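Local coordinates for Myo-inositol-1-phosphate synthase-related protein (Thermotoga maritima MSB8, PDB 3CIN) that binds nicotinamide-adenine-dinucleotide in a Rossmann-type domain and belongs with the myo-inositol-1-phosphate synthase family, at residues Pro93-Arg105 with Glu112-Val124. Numbering follows the deposited sequence.
With NAD (nicotinamide-adenine-dinucleotide), chain F.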
loop_
_atom_site.group_PDB
_atom_site.type_symbol
_atom_site.label_atom_id
_atom_site.label_comp_id
_atom_site.label_asym_id
_atom_site.label_seq_id
_atom_site.Cartn_x
_atom_site.Cartn_y
_atom_site.Cartn_z
ATOM N N PRO A 93 18.054 38.241 12.506
ATOM C CA PRO A 93 18.980 38.254 13.613
ATOM C C PRO A 93 20.131 37.274 13.447
ATOM O O PRO A 93 19.987 36.247 12.749
ATOM C CB PRO A 93 18.110 37.819 14.796
ATOM C CG PRO A 93 17.037 37.062 14.221
ATOM C CD PRO A 93 16.750 37.685 12.906
ATOM N N GLU A 94 21.243 37.552 14.130
ATOM C CA GLU A 94 22.359 36.627 14.105
ATOM C C GLU A 94 22.119 35.509 15.062
ATOM O O GLU A 94 21.595 35.726 16.139
ATOM C CB GLU A 94 23.649 37.329 14.463
ATOM C CG GLU A 94 24.202 38.085 13.278
ATOM C CD GLU A 94 25.515 38.758 13.583
ATOM O OE1 GLU A 94 25.945 38.742 14.770
ATOM O OE2 GLU A 94 26.117 39.274 12.613
ATOM N N ILE A 95 22.523 34.308 14.682
ATOM C CA ILE A 95 22.299 33.133 15.523
ATOM C C ILE A 95 23.296 33.160 16.676
ATOM O O ILE A 95 24.504 33.436 16.510
ATOM C CB ILE A 95 22.479 31.853 14.694
ATOM C CG1 ILE A 95 21.375 31.817 13.586
ATOM C CG2 ILE A 95 22.467 30.586 15.568
ATOM C CD1 ILE A 95 21.650 30.866 12.496
ATOM N N ARG A 96 22.758 32.913 17.875
ATOM C CA ARG A 96 23.491 33.015 19.098
ATOM C C ARG A 96 23.807 31.652 19.703
ATOM O O ARG A 96 23.154 30.679 19.379
ATOM C CB ARG A 96 22.708 33.859 20.089
ATOM C CG ARG A 96 22.610 35.307 19.620
ATOM C CD ARG A 96 22.055 36.273 20.643
ATOM N NE ARG A 96 21.822 37.578 20.000
ATOM C CZ ARG A 96 22.782 38.448 19.663
ATOM N NH1 ARG A 96 24.072 38.205 19.930
ATOM N NH2 ARG A 96 22.449 39.591 19.067
ATOM N N LYS A 97 24.822 31.632 20.584
ATOM C CA LYS A 97 25.247 30.398 21.253
ATOM C C LYS A 97 24.340 30.062 22.432
ATOM O O LYS A 97 24.151 30.877 23.362
ATOM C CB LYS A 97 26.732 30.559 21.732
ATOM C CG LYS A 97 27.342 29.339 22.394
ATOM C CD LYS A 97 28.810 29.520 22.670
ATOM C CE LYS A 97 29.088 30.586 23.635
ATOM N NZ LYS A 97 30.567 30.822 23.636
ATOM N N GLY A 98 23.832 28.829 22.404
ATOM C CA GLY A 98 23.100 28.235 23.501
ATOM C C GLY A 98 23.918 27.396 24.473
ATOM O O GLY A 98 25.041 27.728 24.784
ATOM N N VAL A 99 23.282 26.356 25.012
ATOM C CA VAL A 99 23.890 25.379 25.907
ATOM C C VAL A 99 23.730 24.018 25.251
ATOM O O VAL A 99 22.626 23.671 24.809
ATOM C CB VAL A 99 23.193 25.411 27.306
ATOM C CG1 VAL A 99 23.422 26.734 27.981
ATOM C CG2 VAL A 99 21.739 25.195 27.227
ATOM N N HIS A 100 24.795 23.233 25.188
ATOM C CA HIS A 100 24.765 22.008 24.370
ATOM C C HIS A 100 24.422 20.764 25.127
ATOM O O HIS A 100 23.712 19.895 24.628
ATOM C CB HIS A 100 26.046 21.791 23.526
ATOM C CG HIS A 100 27.324 21.671 24.293
ATOM N ND1 HIS A 100 27.740 20.494 24.879
ATOM C CD2 HIS A 100 28.316 22.570 24.515
ATOM C CE1 HIS A 100 28.911 20.680 25.461
ATOM N NE2 HIS A 100 29.291 21.928 25.243
ATOM N N LEU A 101 24.952 20.671 26.336
ATOM C CA LEU A 101 24.929 19.427 27.085
ATOM C C LEU A 101 25.191 18.233 26.154
ATOM O O LEU A 101 26.173 18.247 25.405
ATOM C CB LEU A 101 23.639 19.326 27.876
ATOM C CG LEU A 101 23.656 20.335 29.026
ATOM C CD1 LEU A 101 22.266 20.594 29.469
ATOM C CD2 LEU A 101 24.516 19.797 30.170
ATOM N N GLY A 102 24.353 17.217 26.159
ATOM C CA GLY A 102 24.662 16.035 25.329
ATOM C C GLY A 102 24.054 16.024 23.936
ATOM O O GLY A 102 24.079 15.005 23.254
ATOM N N SER A 103 23.451 17.147 23.525
ATOM C CA SER A 103 22.507 17.120 22.403
ATOM C C SER A 103 23.053 16.526 21.094
ATOM O O SER A 103 22.407 15.675 20.498
ATOM C CB SER A 103 22.085 18.542 22.060
ATOM O OG SER A 103 21.191 19.084 23.037
ATOM N N VAL A 104 24.200 17.048 20.691
ATOM C CA VAL A 104 24.822 16.723 19.383
ATOM C C VAL A 104 26.047 15.795 19.456
ATOM O O VAL A 104 26.801 15.643 18.492
ATOM C CB VAL A 104 25.084 17.995 18.571
ATOM C CG1 VAL A 104 23.779 18.842 18.458
ATOM C CG2 VAL A 104 26.233 18.841 19.151
ATOM N N ARG A 105 26.201 15.119 20.596
ATOM C CA ARG A 105 27.363 14.282 20.865
ATOM C C ARG A 105 27.563 13.158 19.835
ATOM O O ARG A 105 28.714 12.752 19.529
ATOM C CB ARG A 105 27.205 13.700 22.271
ATOM C CG ARG A 105 28.382 12.925 22.808
ATOM C CD ARG A 105 28.098 12.419 24.244
ATOM N NE ARG A 105 27.855 13.385 25.347
ATOM C CZ ARG A 105 28.237 14.667 25.449
ATOM N NH1 ARG A 105 28.912 15.321 24.501
ATOM N NH2 ARG A 105 27.920 15.328 26.563
ATOM N N GLU A 112 29.403 24.160 20.341
ATOM C CA GLU A 112 29.799 25.113 21.369
ATOM C C GLU A 112 28.628 25.565 22.223
ATOM O O GLU A 112 27.478 25.637 21.784
ATOM C CB GLU A 112 30.545 26.304 20.794
ATOM C CG GLU A 112 30.166 26.763 19.454
ATOM C CD GLU A 112 31.088 27.883 18.965
ATOM O OE1 GLU A 112 32.306 27.618 18.809
ATOM O OE2 GLU A 112 30.604 29.022 18.738
ATOM N N GLY A 113 28.937 25.861 23.473
ATOM C CA GLY A 113 27.924 26.085 24.485
ATOM C C GLY A 113 28.389 27.012 25.566
ATOM O O GLY A 113 29.584 27.065 25.899
ATOM N N LEU A 114 27.466 27.785 26.098
ATOM C CA LEU A 114 27.781 28.666 27.230
ATOM C C LEU A 114 28.439 27.865 28.362
ATOM O O LEU A 114 29.375 28.334 28.998
ATOM C CB LEU A 114 26.509 29.366 27.714
ATOM C CG LEU A 114 25.921 30.429 26.801
ATOM C CD1 LEU A 114 24.546 30.888 27.317
ATOM C CD2 LEU A 114 26.928 31.605 26.741
ATOM N N GLU A 115 28.018 26.625 28.566
ATOM C CA GLU A 115 28.406 25.889 29.792
ATOM C C GLU A 115 29.819 25.296 29.668
ATOM O O GLU A 115 30.314 24.661 30.591
ATOM C CB GLU A 115 27.323 24.850 30.182
ATOM C CG GLU A 115 27.378 23.481 29.465
ATOM C CD GLU A 115 26.921 23.462 28.013
ATOM O OE1 GLU A 115 26.705 24.530 27.408
ATOM O OE2 GLU A 115 26.808 22.322 27.482
ATOM N N ASP A 116 30.459 25.540 28.520
ATOM C CA ASP A 116 31.884 25.259 28.302
ATOM C C ASP A 116 32.769 26.219 29.100
ATOM O O ASP A 116 33.922 25.908 29.391
ATOM C CB ASP A 116 32.254 25.448 26.839
ATOM C CG ASP A 116 31.611 24.410 25.903
ATOM O OD1 ASP A 116 31.226 23.306 26.340
ATOM O OD2 ASP A 116 31.534 24.701 24.699
ATOM N N SER A 117 32.244 27.398 29.429
ATOM C CA SER A 117 33.026 28.410 30.133
ATOM C C SER A 117 32.403 28.873 31.439
ATOM O O SER A 117 32.899 29.833 32.060
ATOM C CB SER A 117 33.195 29.607 29.212
ATOM O OG SER A 117 31.956 30.280 29.039
ATOM N N MET A 118 31.310 28.234 31.856
ATOM C CA MET A 118 30.580 28.666 33.054
ATOM C C MET A 118 29.692 27.536 33.556
ATOM O O MET A 118 29.487 26.542 32.857
ATOM C CB MET A 118 29.792 29.971 32.797
ATOM C CG MET A 118 28.638 29.867 31.823
ATOM S SD MET A 118 27.882 31.446 31.351
ATOM C CE MET A 118 29.079 32.078 30.183
ATOM N N THR A 119 29.214 27.644 34.797
ATOM C CA THR A 119 28.278 26.646 35.320
ATOM C C THR A 119 26.896 26.738 34.657
ATOM O O THR A 119 26.553 27.743 34.049
ATOM C CB THR A 119 28.106 26.835 36.820
ATOM O OG1 THR A 119 27.493 28.117 37.072
ATOM C CG2 THR A 119 29.501 26.763 37.502
ATOM N N LEU A 120 26.073 25.695 34.826
ATOM C CA LEU A 120 24.715 25.748 34.276
ATOM C C LEU A 120 23.923 26.948 34.858
ATOM O O LEU A 120 23.165 27.640 34.162
ATOM C CB LEU A 120 23.972 24.449 34.564
ATOM C CG LEU A 120 24.389 23.319 33.599
ATOM C CD1 LEU A 120 23.747 22.001 34.011
ATOM C CD2 LEU A 120 24.111 23.665 32.137
ATOM N N LYS A 121 24.097 27.185 36.150
ATOM C CA LYS A 121 23.375 28.264 36.803
ATOM C C LYS A 121 23.772 29.604 36.184
ATOM O O LYS A 121 22.933 30.480 35.964
ATOM C CB LYS A 121 23.657 28.256 38.303
ATOM C CG LYS A 121 22.819 29.227 39.104
ATOM C CD LYS A 121 22.956 28.946 40.637
ATOM C CE LYS A 121 21.959 29.757 41.483
ATOM N NZ LYS A 121 22.018 29.478 43.007
ATOM N N GLU A 122 25.059 29.770 35.940
ATOM C CA GLU A 122 25.551 30.963 35.256
ATOM C C GLU A 122 25.068 31.099 33.821
ATOM O O GLU A 122 24.742 32.217 33.371
ATOM C CB GLU A 122 27.079 30.975 35.251
ATOM C CG GLU A 122 27.650 31.281 36.638
ATOM C CD GLU A 122 29.149 31.104 36.761
ATOM O OE1 GLU A 122 29.733 30.178 36.123
ATOM O OE2 GLU A 122 29.746 31.902 37.558
ATOM N N ALA A 123 25.077 29.971 33.097
ATOM C CA ALA A 123 24.625 29.905 31.694
ATOM C C ALA A 123 23.140 30.313 31.600
ATOM O O ALA A 123 22.741 31.120 30.736
ATOM C CB ALA A 123 24.878 28.497 31.124
ATOM N N VAL A 124 22.334 29.813 32.527
ATOM C CA VAL A 124 20.935 30.206 32.609
ATOM C C VAL A 124 20.766 31.716 32.833
ATOM O O VAL A 124 20.005 32.374 32.114
ATOM C CB VAL A 124 20.225 29.433 33.717
ATOM C CG1 VAL A 124 18.869 30.061 34.053
ATOM C CG2 VAL A 124 20.047 27.962 33.292
HETATM P PA NAD F . 17.458 19.259 12.916
HETATM O O1A NAD F . 17.394 19.623 11.457
HETATM O O2A NAD F . 18.657 18.418 13.229
HETATM O O5B NAD F . 17.621 20.619 13.682
HETATM C C5B NAD F . 17.977 20.639 15.062
HETATM C C4B NAD F . 18.773 21.910 15.302
HETATM O O4B NAD F . 18.946 22.086 16.698
HETATM C C3B NAD F . 20.163 21.925 14.677
HETATM O O3B NAD F . 20.432 23.169 14.051
HETATM C C2B NAD F . 21.091 21.720 15.868
HETATM O O2B NAD F . 22.398 22.157 15.612
HETATM C C1B NAD F . 20.325 22.465 16.938
HETATM N N9A NAD F . 20.654 22.100 18.319
HETATM C C8A NAD F . 20.900 20.802 18.756
HETATM N N7A NAD F . 21.026 20.869 20.126
HETATM C C5A NAD F . 20.877 22.181 20.502
HETATM C C6A NAD F . 21.001 22.828 21.734
HETATM N N6A NAD F . 21.227 22.153 22.906
HETATM N N1A NAD F . 20.742 24.184 21.763
HETATM C C2A NAD F . 20.456 24.870 20.596
HETATM N N3A NAD F . 20.411 24.259 19.360
HETATM C C4A NAD F . 20.630 22.928 19.348
HETATM O O3 NAD F . 16.123 18.569 13.386
HETATM P PN NAD F . 14.667 18.953 12.917
HETATM O O1N NAD F . 14.241 17.963 11.885
HETATM O O2N NAD F . 14.546 20.427 12.721
HETATM O O5D NAD F . 13.826 18.552 14.209
HETATM C C5D NAD F . 13.866 19.363 15.361
HETATM C C4D NAD F . 13.206 18.672 16.548
HETATM O O4D NAD F . 11.832 18.570 16.293
HETATM C C3D NAD F . 13.716 17.278 16.878
HETATM O O3D NAD F . 13.735 17.090 18.317
HETATM C C2D NAD F . 12.610 16.405 16.305
HETATM O O2D NAD F . 12.500 15.157 16.995
HETATM C C1D NAD F . 11.406 17.270 16.607
HETATM N N1N NAD F . 10.241 16.926 15.794
HETATM C C2N NAD F . 10.310 17.014 14.463
HETATM C C3N NAD F . 9.112 16.691 13.771
HETATM C C7N NAD F . 9.061 17.016 12.349
HETATM O O7N NAD F . 10.217 17.494 11.800
HETATM N N7N NAD F . 7.920 16.847 11.661
HETATM C C4N NAD F . 7.959 16.292 14.420
HETATM C C5N NAD F . 7.931 16.200 15.781
HETATM C C6N NAD F . 9.105 16.549 16.462
#
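The carboxylate of Glu115 lies against the loop that follows strand 96-97 and gathers its backbone amides. OE2 takes Leu101 N at 2.7 Å and OE1 takes His100 N at 3.2 Å, both on the syn side but tilted out of the carboxylate plane; a weak bond from His100 N to OE2 adds a third tie. OE2 also sits 3.1 Å above the His100 ring plane, over its centre, with ring and carboxylate turned 48° apart. The Glu115 chain, with CG between backbone N and carbonyl carbon (chi1 83°) and a further bend at chi2, folds back to reach these amides.

Both ring nitrogens of His100 are engaged close to the ring plane. NE2 gives a fairly straight bond to Asp116 OD1 (2.6 Å, 162° at the hydrogen), and ND1 donates to Leu101 O at 2.8 Å, on a lone pair. Asp116 is steadied in turn by Gly113 N, which reaches OD2 from above the carboxylate plane. Between the backbones, Leu114 N binds Gly98 O at 2.8 Å, while Lys97 lays its aliphatic chain along Gly113 and Leu114. Val99 CG1 packs on Ala123 CB of helix 120-134, 3.9 Å away.

The loop fixed in this way borders the adenine pocket: Val99 O and Ser103 OG both accept from N6A of the NAD, and Tyr175, itself bonded to the dinucleotide, also pairs with Val99 N. With both nitrogens donating and two carboxylates close by, His100 is probably protonated, and its charge would help to balance those of the buried Glu115 and of Asp116.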